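Local coordinates for protein coronin (Toxoplasma gondii, PDB 4OZU) that probably binds actin filaments; this chain is the WD40 beta-propeller domain of the longer protein, at residues W20-D26 with L63-N69; V199-A203 with W379-N384. All coordinates share one frame; numbering follows the deposited sequence.

Contact 1: residues W20-D26 with L63-N69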
loop_
_atom_site.group_PDB
_atom_site.type_symbol
_atom_site.label_atom_id
_atom_site.label_comp_id
_atom_site.label_asym_id
_atom_site.label_seq_id
_atom_site.Cartn_x
_atom_site.Cartn_y
_atom_site.Cartn_z
ATOM N N TRP A 20 10.184 -4.981 -17.399
ATOM C CA TRP A 20 10.451 -6.336 -17.866
ATOM C C TRP A 20 10.041 -6.515 -19.322
ATOM O O TRP A 20 9.079 -5.911 -19.784
ATOM C CB TRP A 20 9.700 -7.361 -17.025
ATOM C CG TRP A 20 10.178 -7.506 -15.621
ATOM C CD1 TRP A 20 10.822 -6.571 -14.864
ATOM C CD2 TRP A 20 10.041 -8.669 -14.797
ATOM N NE1 TRP A 20 11.091 -7.081 -13.612
ATOM C CE2 TRP A 20 10.623 -8.367 -13.548
ATOM C CE3 TRP A 20 9.480 -9.934 -14.992
ATOM C CZ2 TRP A 20 10.662 -9.287 -12.504
ATOM C CZ3 TRP A 20 9.519 -10.844 -13.954
ATOM C CH2 TRP A 20 10.103 -10.516 -12.726
ATOM N N LYS A 21 10.752 -7.370 -20.041
ATOM C CA LYS A 21 10.305 -7.754 -21.372
ATOM C C LYS A 21 9.061 -8.631 -21.234
ATOM O O LYS A 21 8.126 -8.534 -22.025
ATOM C CB LYS A 21 11.415 -8.477 -22.134
ATOM C CG LYS A 21 12.574 -7.561 -22.523
ATOM C CD LYS A 21 12.168 -6.552 -23.597
ATOM C CE LYS A 21 13.166 -5.407 -23.718
ATOM N NZ LYS A 21 13.199 -4.545 -22.504
ATOM N N GLN A 22 9.057 -9.479 -20.209
ATOM C CA GLN A 22 7.921 -10.346 -19.934
ATOM C C GLN A 22 6.772 -9.561 -19.312
ATOM O O GLN A 22 6.988 -8.537 -18.664
ATOM C CB GLN A 22 8.328 -11.484 -19.000
ATOM C CG GLN A 22 9.289 -12.486 -19.623
ATOM C CD GLN A 22 9.766 -13.523 -18.625
ATOM O OE1 GLN A 22 9.240 -14.635 -18.570
ATOM N NE2 GLN A 22 10.770 -13.163 -17.828
ATOM N N GLN A 23 5.557 -10.058 -19.516
ATOM C CA GLN A 23 4.351 -9.438 -18.974
ATOM C C GLN A 23 3.357 -10.507 -18.549
ATOM O O GLN A 23 3.405 -11.635 -19.047
ATOM C CB GLN A 23 3.691 -8.532 -20.013
ATOM C CG GLN A 23 4.576 -7.441 -20.584
ATOM C CD GLN A 23 3.927 -6.725 -21.760
ATOM O OE1 GLN A 23 3.161 -7.320 -22.523
ATOM N NE2 GLN A 23 4.225 -5.441 -21.905
ATOM N N TYR A 24 2.454 -10.147 -17.640
ATOM C CA TYR A 24 1.237 -10.915 -17.435
ATOM C C TYR A 24 0.253 -10.362 -18.458
ATOM O O TYR A 24 -0.158 -9.211 -18.351
ATOM C CB TYR A 24 0.704 -10.779 -16.004
ATOM C CG TYR A 24 1.752 -10.993 -14.932
ATOM C CD1 TYR A 24 2.593 -9.959 -14.535
ATOM C CD2 TYR A 24 1.899 -12.232 -14.314
ATOM C CE1 TYR A 24 3.553 -10.150 -13.556
ATOM C CE2 TYR A 24 2.854 -12.436 -13.337
ATOM C CZ TYR A 24 3.677 -11.390 -12.959
ATOM O OH TYR A 24 4.627 -11.597 -11.993
ATOM N N SER A 25 -0.100 -11.160 -19.463
ATOM C CA SER A 25 -0.897 -10.652 -20.577
ATOM C C SER A 25 -2.146 -11.492 -20.851
ATOM O O SER A 25 -2.346 -12.552 -20.253
ATOM C CB SER A 25 -0.035 -10.567 -21.842
ATOM O OG SER A 25 0.390 -11.847 -22.270
ATOM N N ASP A 26 -2.978 -10.986 -21.757
ATOM C CA ASP A 26 -4.269 -11.582 -22.085
ATOM C C ASP A 26 -5.167 -11.680 -20.856
ATOM O O ASP A 26 -5.941 -12.626 -20.683
ATOM C CB ASP A 26 -4.073 -12.952 -22.737
ATOM C CG ASP A 26 -3.893 -12.850 -24.238
ATOM O OD1 ASP A 26 -4.776 -12.269 -24.907
ATOM O OD2 ASP A 26 -2.862 -13.326 -24.751
ATOM N N LEU A 63 2.521 -14.802 -8.802
ATOM C CA LEU A 63 3.588 -13.875 -9.161
ATOM C C LEU A 63 4.614 -14.527 -10.091
ATOM O O LEU A 63 5.104 -13.900 -11.029
ATOM C CB LEU A 63 4.264 -13.360 -7.885
ATOM C CG LEU A 63 5.336 -12.281 -8.000
ATOM C CD1 LEU A 63 4.768 -11.004 -8.564
ATOM C CD2 LEU A 63 5.951 -12.030 -6.636
ATOM N N ALA A 64 4.910 -15.798 -9.842
ATOM C CA ALA A 64 5.937 -16.509 -10.590
ATOM C C ALA A 64 5.490 -16.897 -12.001
ATOM O O ALA A 64 6.324 -17.080 -12.894
ATOM C CB ALA A 64 6.362 -17.749 -9.824
ATOM N N ASP A 65 4.184 -17.025 -12.204
ATOM C CA ASP A 65 3.662 -17.530 -13.471
ATOM C C ASP A 65 3.411 -16.399 -14.460
ATOM O O ASP A 65 2.272 -16.117 -14.836
ATOM C CB ASP A 65 2.376 -18.326 -13.233
ATOM C CG ASP A 65 2.624 -19.623 -12.476
ATOM O OD1 ASP A 65 3.770 -20.128 -12.510
ATOM O OD2 ASP A 65 1.672 -20.139 -11.850
ATOM N N ILE A 66 4.495 -15.756 -14.878
ATOM C CA ILE A 66 4.409 -14.649 -15.813
ATOM C C ILE A 66 4.211 -15.192 -17.228
ATOM O O ILE A 66 4.572 -16.337 -17.524
ATOM C CB ILE A 66 5.671 -13.759 -15.737
ATOM C CG1 ILE A 66 5.437 -12.431 -16.467
ATOM C CG2 ILE A 66 6.889 -14.496 -16.286
ATOM C CD1 ILE A 66 6.308 -11.291 -15.955
ATOM N N GLY A 67 3.620 -14.373 -18.091
ATOM C CA GLY A 67 3.405 -14.745 -19.478
ATOM C C GLY A 67 1.962 -14.600 -19.923
ATOM O O GLY A 67 1.145 -13.960 -19.256
ATOM N N ARG A 68 1.662 -15.206 -21.065
ATOM C CA ARG A 68 0.355 -15.089 -21.699
ATOM C C ARG A 68 -0.683 -15.986 -21.036
ATOM O O ARG A 68 -0.368 -17.093 -20.592
ATOM C CB ARG A 68 0.468 -15.426 -23.195
ATOM C CG ARG A 68 -0.870 -15.592 -23.906
ATOM C CD ARG A 68 -0.795 -15.246 -25.391
ATOM N NE ARG A 68 0.030 -16.171 -26.157
ATOM C CZ ARG A 68 0.235 -16.076 -27.468
ATOM N NH1 ARG A 68 -0.319 -15.095 -28.168
ATOM N NH2 ARG A 68 0.998 -16.963 -28.083
ATOM N N ASN A 69 -1.914 -15.480 -20.986
ATOM C CA ASN A 69 -3.079 -16.190 -20.451
ATOM C C ASN A 69 -2.758 -17.075 -19.249
ATOM O O ASN A 69 -2.965 -18.289 -19.288
ATOM C CB ASN A 69 -3.730 -17.030 -21.555
ATOM C CG ASN A 69 -5.142 -17.462 -21.202
ATOM O OD1 ASN A 69 -5.770 -16.902 -20.301
ATOM N ND2 ASN A 69 -5.649 -18.459 -21.913
#
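The phenol of Y24 lies against I66, whose CG1 sits 3.9 Å from the ring centroid and only 5° off the normal, a CH-pi contact over the middle of one face. I66 has CG1 anti to its backbone N (chi1 -167°), and with the chain continuing extended, CD1 runs on past the Y24 ring to CE3 of W20, 3.6 Å away. CD1 also touches Q22 CB, while the CG2 branch meets OE1 of the Q22 amide. One isoleucine is thus wedged between a tyrosine, a tryptophan and a glutamine.

At the far end of the Y24 ring, OH donates to L63 O at 2.5 Å, in the carbonyl plane and on a lone pair, with L63 CD1 close beside the hydroxyl. Strand 67-68 adds a short parallel edge to strand 16-25, in the mixed propeller sheet that also holds 343-350: S25 N donates to G67 O at 3.1 Å, nearly straight (168°), while the bond from G67 N to Q23 O is weak and bent. W20 NE1 turns to S348.

The chemistry implies that Y24 is fixed twice, its face by an aliphatic branch and its hydroxyl by a carbonyl, where backbone pairing is slight.

Contact 2: residues V199-A203 with W379-N384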
loop_
_atom_site.group_PDB
_atom_site.type_symbol
_atom_site.label_atom_id
_atom_site.label_comp_id
_atom_site.label_asym_id
_atom_site.label_seq_id
_atom_site.Cartn_x
_atom_site.Cartn_y
_atom_site.Cartn_z
ATOM N N VAL A 199 -4.929 8.997 14.209
ATOM C CA VAL A 199 -5.904 8.271 15.025
ATOM C C VAL A 199 -5.235 7.209 15.873
ATOM O O VAL A 199 -4.440 6.420 15.360
ATOM C CB VAL A 199 -6.967 7.587 14.151
ATOM C CG1 VAL A 199 -7.997 6.877 15.019
ATOM C CG2 VAL A 199 -7.644 8.611 13.242
ATOM N N ASP A 200 -5.573 7.201 17.164
ATOM C CA ASP A 200 -5.153 6.152 18.090
ATOM C C ASP A 200 -6.330 5.203 18.325
ATOM O O ASP A 200 -7.265 5.539 19.053
ATOM C CB ASP A 200 -4.670 6.765 19.407
ATOM C CG ASP A 200 -4.102 5.728 20.378
ATOM O OD1 ASP A 200 -4.559 4.565 20.377
ATOM O OD2 ASP A 200 -3.196 6.094 21.158
ATOM N N PRO A 201 -6.299 4.014 17.702
ATOM C CA PRO A 201 -7.468 3.130 17.828
ATOM C C PRO A 201 -7.672 2.545 19.222
ATOM O O PRO A 201 -8.812 2.341 19.628
ATOM C CB PRO A 201 -7.175 2.016 16.826
ATOM C CG PRO A 201 -5.683 2.032 16.652
ATOM C CD PRO A 201 -5.281 3.464 16.791
ATOM N N ARG A 202 -6.595 2.267 19.945
ATOM C CA ARG A 202 -6.731 1.695 21.277
ATOM C C ARG A 202 -7.302 2.716 22.266
ATOM O O ARG A 202 -7.882 2.340 23.284
ATOM C CB ARG A 202 -5.388 1.157 21.763
ATOM C CG ARG A 202 -4.998 -0.142 21.063
ATOM C CD ARG A 202 -3.631 -0.625 21.443
ATOM N NE ARG A 202 -2.599 0.306 21.009
ATOM C CZ ARG A 202 -1.299 0.096 21.169
ATOM N NH1 ARG A 202 -0.868 -1.012 21.759
ATOM N NH2 ARG A 202 -0.435 1.000 20.749
ATOM N N ALA A 203 -7.147 4.000 21.954
ATOM C CA ALA A 203 -7.731 5.073 22.761
ATOM C C ALA A 203 -9.039 5.555 22.140
ATOM O O ALA A 203 -9.786 6.318 22.759
ATOM C CB ALA A 203 -6.752 6.224 22.893
ATOM N N TRP A 379 -1.323 -6.490 22.106
ATOM C CA TRP A 379 -1.466 -5.123 21.623
ATOM C C TRP A 379 -2.499 -4.354 22.452
ATOM O O TRP A 379 -2.283 -3.198 22.807
ATOM C CB TRP A 379 -1.858 -5.153 20.153
ATOM C CG TRP A 379 -1.864 -3.853 19.435
ATOM C CD1 TRP A 379 -0.785 -3.057 19.157
ATOM C CD2 TRP A 379 -2.996 -3.219 18.834
ATOM N NE1 TRP A 379 -1.184 -1.959 18.431
ATOM C CE2 TRP A 379 -2.538 -2.037 18.219
ATOM C CE3 TRP A 379 -4.357 -3.529 18.764
ATOM C CZ2 TRP A 379 -3.389 -1.166 17.548
ATOM C CZ3 TRP A 379 -5.202 -2.662 18.098
ATOM C CH2 TRP A 379 -4.719 -1.494 17.504
ATOM N N PHE A 380 -3.612 -5.003 22.777
ATOM C CA PHE A 380 -4.652 -4.343 23.560
ATOM C C PHE A 380 -4.210 -4.095 25.002
ATOM O O PHE A 380 -4.788 -3.265 25.697
ATOM C CB PHE A 380 -5.941 -5.163 23.540
ATOM C CG PHE A 380 -6.713 -5.024 22.261
ATOM C CD1 PHE A 380 -7.153 -3.779 21.841
ATOM C CD2 PHE A 380 -7.000 -6.129 21.483
ATOM C CE1 PHE A 380 -7.866 -3.642 20.666
ATOM C CE2 PHE A 380 -7.713 -5.997 20.302
ATOM C CZ PHE A 380 -8.143 -4.757 19.893
ATOM N N LYS A 381 -3.183 -4.809 25.445
ATOM C CA LYS A 381 -2.620 -4.570 26.768
ATOM C C LYS A 381 -1.699 -3.347 26.752
ATOM O O LYS A 381 -1.197 -2.934 27.794
ATOM C CB LYS A 381 -1.870 -5.811 27.266
ATOM C CG LYS A 381 -2.795 -6.925 27.752
ATOM C CD LYS A 381 -2.033 -8.163 28.211
ATOM C CE LYS A 381 -2.957 -9.169 28.890
ATOM N NZ LYS A 381 -4.084 -9.611 28.023
ATOM N N GLY A 382 -1.484 -2.773 25.567
ATOM C CA GLY A 382 -0.708 -1.550 25.430
ATOM C C GLY A 382 0.727 -1.757 24.971
ATOM O O GLY A 382 1.539 -0.829 25.012
ATOM N N GLU A 383 1.045 -2.967 24.529
ATOM C CA GLU A 383 2.393 -3.266 24.068
ATOM C C GLU A 383 2.665 -2.607 22.731
ATOM O O GLU A 383 1.752 -2.428 21.914
ATOM C CB GLU A 383 2.608 -4.776 23.950
ATOM C CG GLU A 383 2.582 -5.507 25.285
ATOM C CD GLU A 383 2.765 -7.006 25.131
ATOM O OE1 GLU A 383 3.636 -7.423 24.337
ATOM O OE2 GLU A 383 2.034 -7.766 25.801
ATOM N N ASN A 384 3.927 -2.243 22.522
ATOM C CA ASN A 384 4.399 -1.754 21.233
ATOM C C ASN A 384 5.726 -2.405 20.877
ATOM O O ASN A 384 6.770 -1.754 20.887
ATOM C CB ASN A 384 4.552 -0.235 21.232
ATOM C CG ASN A 384 3.236 0.481 21.434
ATOM O OD1 ASN A 384 2.359 0.454 20.571
ATOM N ND2 ASN A 384 3.089 1.126 22.581
#
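R202 reaches across to the end of helix 376-380 and lays nearly its whole side chain on the indole of W379. From CB, the chain leaves with CG anti to the carbonyl carbon (chi1 -74°) and extended through chi2. CG arrives at the benzo end of the indole, 3.8 Å from W379 CH2. CD then stands over the six-membered ring, 3.7 Å from its centroid, in a CH-pi contact. A bend at chi3 (-64°) carries NE past W379 CE2, and CZ comes over the pyrrole ring, 3.8 Å from that centroid. The guanidinium therefore lies flat on the indole, the planes 8° apart, as a stacked cation-pi pair.

NH1 and NH2 bond outward, close to the guanidinium plane. NH1 donates to two carbonyls, W379 O at 2.8 Å and E383 O at 3.0 Å, while NH2 donates to N384 OD1 at 2.9 Å, on a lone pair in the amide plane. The N384 amide itself stands almost perpendicular to the guanidinium. W379 O is gripped twice, since G382 N reaches it from the face opposite to R202 NH1.

P201 adds its CG at the edge of the indole, 3.8 Å from W379 CH2. The other neighbours of W379 include I145 and F166, on strands of the four-stranded sheet of residues 133-170, which precedes the sheet 175-211, so the tryptophan lies where the helix meets that earlier sheet.

G382, with positive phi, closes the helix in a Schellman motif, and the W379 carbonyl of its last turn also accepts a bond from R202, stacked on the same residue's indole. By this means the segment that follows strand 343-350 is fastened to the turn after strand 195-200 of a WD40 blade.

Contact 1 closes early in the chain, before contact 2 opens, and the two lie on opposite sides of the chain's centre, their own centres 42 Å apart and their nearest atoms about 28 Å apart. They share no sheet. Strands 16-25 and 67-68 of contact 1 belong to the mixed sheet in which strand 16-25 pairs with strand 343-350 from late in this domain, a closure of the ring by early and late strands as is usual in beta-propellers. Contact 1 joins that N-terminal strand to the link between strands 58-62 and 67-68, whereas contact 2 anchors the late segment after strand 343-350 to a distant blade, the sheet 175-211.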